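Local coordinates for AAC3-I (Uncultured bacterium, PDB 5HMN), which probably transfers an acetyl group from acetyl-coenzyme A to aminoglycoside antibiotics, a reaction that confers resistance to them, at residues Leu69-Leu74 with Ser82-Tyr87. Residues are numbered along the deposited sequence; the frame is centred on the assembly and turned at random.
Sequences LAAYEL and SEIYIY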
ATOM      1  N   LEU C  69      12.834   6.744   5.590  1.00 25.84           N
ATOM      2  CA  LEU C  69      11.537   6.572   4.958  1.00 25.49           C
ATOM      3  C   LEU C  69      11.494   5.246   4.205  1.00 33.32           C
ATOM      4  O   LEU C  69      12.447   4.889   3.508  1.00 34.18           O
ATOM      5  CB  LEU C  69      11.264   7.748   4.007  1.00 29.65           C
ATOM      6  CG  LEU C  69      10.026   7.764   3.115  1.00 42.12           C
ATOM      7  CD1 LEU C  69       9.566   9.202   2.921  1.00 34.02           C
ATOM      8  CD2 LEU C  69      10.313   7.113   1.766  1.00 32.74           C
ATOM      9  N   ALA C  70      10.394   4.515   4.367  1.00 25.21           N
ATOM     10  CA  ALA C  70      10.144   3.302   3.593  1.00 30.38           C
ATOM     11  C   ALA C  70       8.855   3.463   2.792  1.00 34.28           C
ATOM     12  O   ALA C  70       7.821   3.846   3.344  1.00 29.21           O
ATOM     13  CB  ALA C  70      10.058   2.090   4.504  1.00 26.05           C
ATOM     14  N   ALA C  71       8.914   3.173   1.496  1.00 33.55           N
ATOM     15  CA  ALA C  71       7.759   3.382   0.629  1.00 28.79           C
ATOM     16  C   ALA C  71       7.626   2.288  -0.428  1.00 28.22           C
ATOM     17  O   ALA C  71       8.598   1.610  -0.762  1.00 26.43           O
ATOM     18  CB  ALA C  71       7.842   4.746  -0.038  1.00 28.64           C
ATOM     19  N   TYR C  72       6.417   2.138  -0.952  1.00 27.11           N
ATOM     20  CA  TYR C  72       6.129   1.139  -1.978  1.00 27.34           C
ATOM     21  C   TYR C  72       5.523   1.810  -3.200  1.00 29.94           C
ATOM     22  O   TYR C  72       4.563   2.571  -3.083  1.00 33.83           O
ATOM     23  CB  TYR C  72       5.176   0.068  -1.441  1.00 28.35           C
ATOM     24  CG  TYR C  72       5.725  -0.759  -0.293  1.00 27.38           C
ATOM     25  CD1 TYR C  72       5.602  -0.330   1.019  1.00 28.66           C
ATOM     26  CD2 TYR C  72       6.347  -1.981  -0.527  1.00 33.42           C
ATOM     27  CE1 TYR C  72       6.102  -1.087   2.072  1.00 32.34           C
ATOM     28  CE2 TYR C  72       6.845  -2.743   0.515  1.00 40.17           C
ATOM     29  CZ  TYR C  72       6.721  -2.290   1.811  1.00 37.26           C
ATOM     30  OH  TYR C  72       7.214  -3.047   2.852  1.00 37.89           O
ATOM     31  N   GLU C  73       6.087   1.542  -4.374  1.00 27.88           N
ATOM     32  CA  GLU C  73       5.485   2.031  -5.606  1.00 28.41           C
ATOM     33  C   GLU C  73       4.384   1.087  -6.073  1.00 43.04           C
ATOM     34  O   GLU C  73       4.618  -0.105  -6.278  1.00 36.60           O
ATOM     35  CB  GLU C  73       6.532   2.191  -6.706  1.00 35.92           C
ATOM     36  CG  GLU C  73       5.945   2.708  -8.013  1.00 44.10           C
ATOM     37  CD  GLU C  73       6.949   2.706  -9.151  1.00 55.78           C
ATOM     38  OE1 GLU C  73       8.086   2.230  -8.950  1.00 57.94           O
ATOM     39  OE2 GLU C  73       6.596   3.182 -10.249  1.00 65.17           O
ATOM     40  N   LEU C  74       3.183   1.626  -6.242  1.00 31.66           N
ATOM     41  CA  LEU C  74       2.042   0.819  -6.657  1.00 27.29           C
ATOM     42  C   LEU C  74       1.687   1.088  -8.112  1.00 35.18           C
ATOM     43  O   LEU C  74       1.054   2.096  -8.428  1.00 36.59           O
ATOM     44  CB  LEU C  74       0.834   1.101  -5.756  1.00 31.95           C
ATOM     45  CG  LEU C  74       0.634   0.258  -4.492  1.00 49.94           C
ATOM     46  CD1 LEU C  74       1.897   0.137  -3.670  1.00 39.48           C
ATOM     47  CD2 LEU C  74      -0.497   0.832  -3.648  1.00 49.04           C
ATOM     48  N   SER C  82       1.296   5.156 -11.750  1.00 42.59           N
ATOM     49  CA  SER C  82       1.719   4.575 -10.486  1.00 43.90           C
ATOM     50  C   SER C  82       1.640   5.593  -9.357  1.00 42.75           C
ATOM     51  O   SER C  82       1.732   6.801  -9.581  1.00 45.75           O
ATOM     52  CB  SER C  82       3.142   4.018 -10.602  1.00 40.92           C
ATOM     53  OG  SER C  82       4.089   5.048 -10.823  1.00 51.33           O
ATOM     54  N   GLU C  83       1.449   5.094  -8.143  1.00 30.86           N
ATOM     55  CA  GLU C  83       1.474   5.925  -6.950  1.00 33.41           C
ATOM     56  C   GLU C  83       2.456   5.356  -5.939  1.00 37.69           C
ATOM     57  O   GLU C  83       2.669   4.142  -5.887  1.00 38.05           O
ATOM     58  CB  GLU C  83       0.090   6.017  -6.311  1.00 35.14           C
ATOM     59  CG  GLU C  83      -1.062   5.865  -7.272  1.00 45.57           C
ATOM     60  CD  GLU C  83      -2.380   5.680  -6.546  1.00 60.66           C
ATOM     61  OE1 GLU C  83      -2.357   5.329  -5.348  1.00 58.22           O
ATOM     62  OE2 GLU C  83      -3.439   5.885  -7.175  1.00 56.04           O
ATOM     63  N   ILE C  84       3.036   6.233  -5.130  1.00 32.19           N
ATOM     64  CA  ILE C  84       3.985   5.804  -4.109  1.00 27.20           C
ATOM     65  C   ILE C  84       3.334   5.889  -2.734  1.00 32.87           C
ATOM     66  O   ILE C  84       2.842   6.941  -2.322  1.00 34.27           O
ATOM     67  CB  ILE C  84       5.275   6.643  -4.139  1.00 30.23           C
ATOM     68  CG1 ILE C  84       5.953   6.529  -5.504  1.00 38.37           C
ATOM     69  CG2 ILE C  84       6.230   6.202  -3.036  1.00 30.17           C
ATOM     70  CD1 ILE C  84       7.219   7.341  -5.616  1.00 55.11           C
ATOM     71  N   TYR C  85       3.309   4.759  -2.040  1.00 24.74           N
ATOM     72  CA  TYR C  85       2.745   4.697  -0.702  1.00 30.35           C
ATOM     73  C   TYR C  85       3.843   4.772   0.357  1.00 29.37           C
ATOM     74  O   TYR C  85       4.651   3.857   0.491  1.00 26.91           O
ATOM     75  CB  TYR C  85       1.926   3.414  -0.542  1.00 29.94           C
ATOM     76  CG  TYR C  85       1.361   3.188   0.841  1.00 36.60           C
ATOM     77  CD1 TYR C  85       0.716   4.207   1.527  1.00 43.57           C
ATOM     78  CD2 TYR C  85       1.447   1.946   1.447  1.00 45.56           C
ATOM     79  CE1 TYR C  85       0.189   3.998   2.787  1.00 45.80           C
ATOM     80  CE2 TYR C  85       0.924   1.727   2.705  1.00 50.09           C
ATOM     81  CZ  TYR C  85       0.295   2.757   3.372  1.00 60.54           C
ATOM     82  OH  TYR C  85      -0.232   2.545   4.629  1.00 53.60           O
ATOM     83  N   ILE C  86       3.872   5.869   1.103  1.00 29.20           N
ATOM     84  CA  ILE C  86       4.753   5.969   2.258  1.00 32.42           C
ATOM     85  C   ILE C  86       4.234   5.077   3.380  1.00 32.78           C
ATOM     86  O   ILE C  86       3.154   5.312   3.927  1.00 31.76           O
ATOM     87  CB  ILE C  86       4.867   7.417   2.766  1.00 26.95           C
ATOM     88  CG1 ILE C  86       5.443   8.319   1.672  1.00 31.75           C
ATOM     89  CG2 ILE C  86       5.733   7.472   4.011  1.00 31.15           C
ATOM     90  CD1 ILE C  86       5.644   9.768   2.105  1.00 34.18           C
ATOM     91  N   TYR C  87       4.994   4.039   3.713  1.00 30.20           N
ATOM     92  CA  TYR C  87       4.587   3.156   4.790  1.00 29.75           C
ATOM     93  C   TYR C  87       5.043   3.694   6.140  1.00 36.90           C
ATOM     94  O   TYR C  87       4.220   3.914   7.020  1.00 34.20           O
ATOM     95  CB  TYR C  87       5.125   1.739   4.585  1.00 30.19           C
ATOM     96  CG  TYR C  87       4.445   0.733   5.492  1.00 27.29           C
ATOM     97  CD1 TYR C  87       3.328   0.024   5.064  1.00 36.50           C
ATOM     98  CD2 TYR C  87       4.899   0.520   6.790  1.00 33.63           C
ATOM     99  CE1 TYR C  87       2.696  -0.885   5.903  1.00 46.65           C
ATOM    100  CE2 TYR C  87       4.277  -0.382   7.629  1.00 36.61           C
ATOM    101  CZ  TYR C  87       3.177  -1.082   7.185  1.00 38.34           C
ATOM    102  OH  TYR C  87       2.558  -1.979   8.031  1.00 51.97           O
TER
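Tyr72 and Tyr85 form the central hydrogen-bonded pair of two antiparallel strands: Tyr85 N reaches Tyr72 O at 2.7 Å, and Tyr72 N returns the bond to Tyr85 O at 2.9 Å. Leu74 and Glu83 repeat the exchange in both directions, while Tyr87 N donates to Ala70 O. Between the two strands, the one side-chain hydrogen bond runs from Ser82 OG to the anti lone pair of Glu73 OE2 (3.2 Å). Glu73 gets there with an extended chain, CG anti to the backbone N (chi1 -180°), and its OE1 forms a salt bridge with Arg115.

Apolar contacts divide between the two faces. On that of Ala71, Ile84 and Ile86, Ala71 CB rests against Ile84 CG2 at 3.7 Å, and the Leu69 and Ile86 side chains cross at about a right angle, their CD1 atoms meeting; helix 100-115 packs here through Leu108. On that of Tyr72, Leu74 and Tyr85, turned toward the second subunit, Tyr87 CB sits in plane at the Tyr72 ring edge, 3.9 Å from CE1. Beyond this pair, Tyr87 OH hydrogen-bonds Glu83 OE1 of the second subunit, and Tyr72 OH bonds Lys75 O there.

Strands 64-75 and 82-91 make the central antiparallel hairpin of the GNAT fold. The Ile86 side chain lies about 5 Å from coenzyme A. Just beyond it, Tyr87 (phi/psi -86/-58°) and Asp88 both face Ala70, a classic beta bulge like that of the fourth GNAT strand beside the acetyl-CoA site.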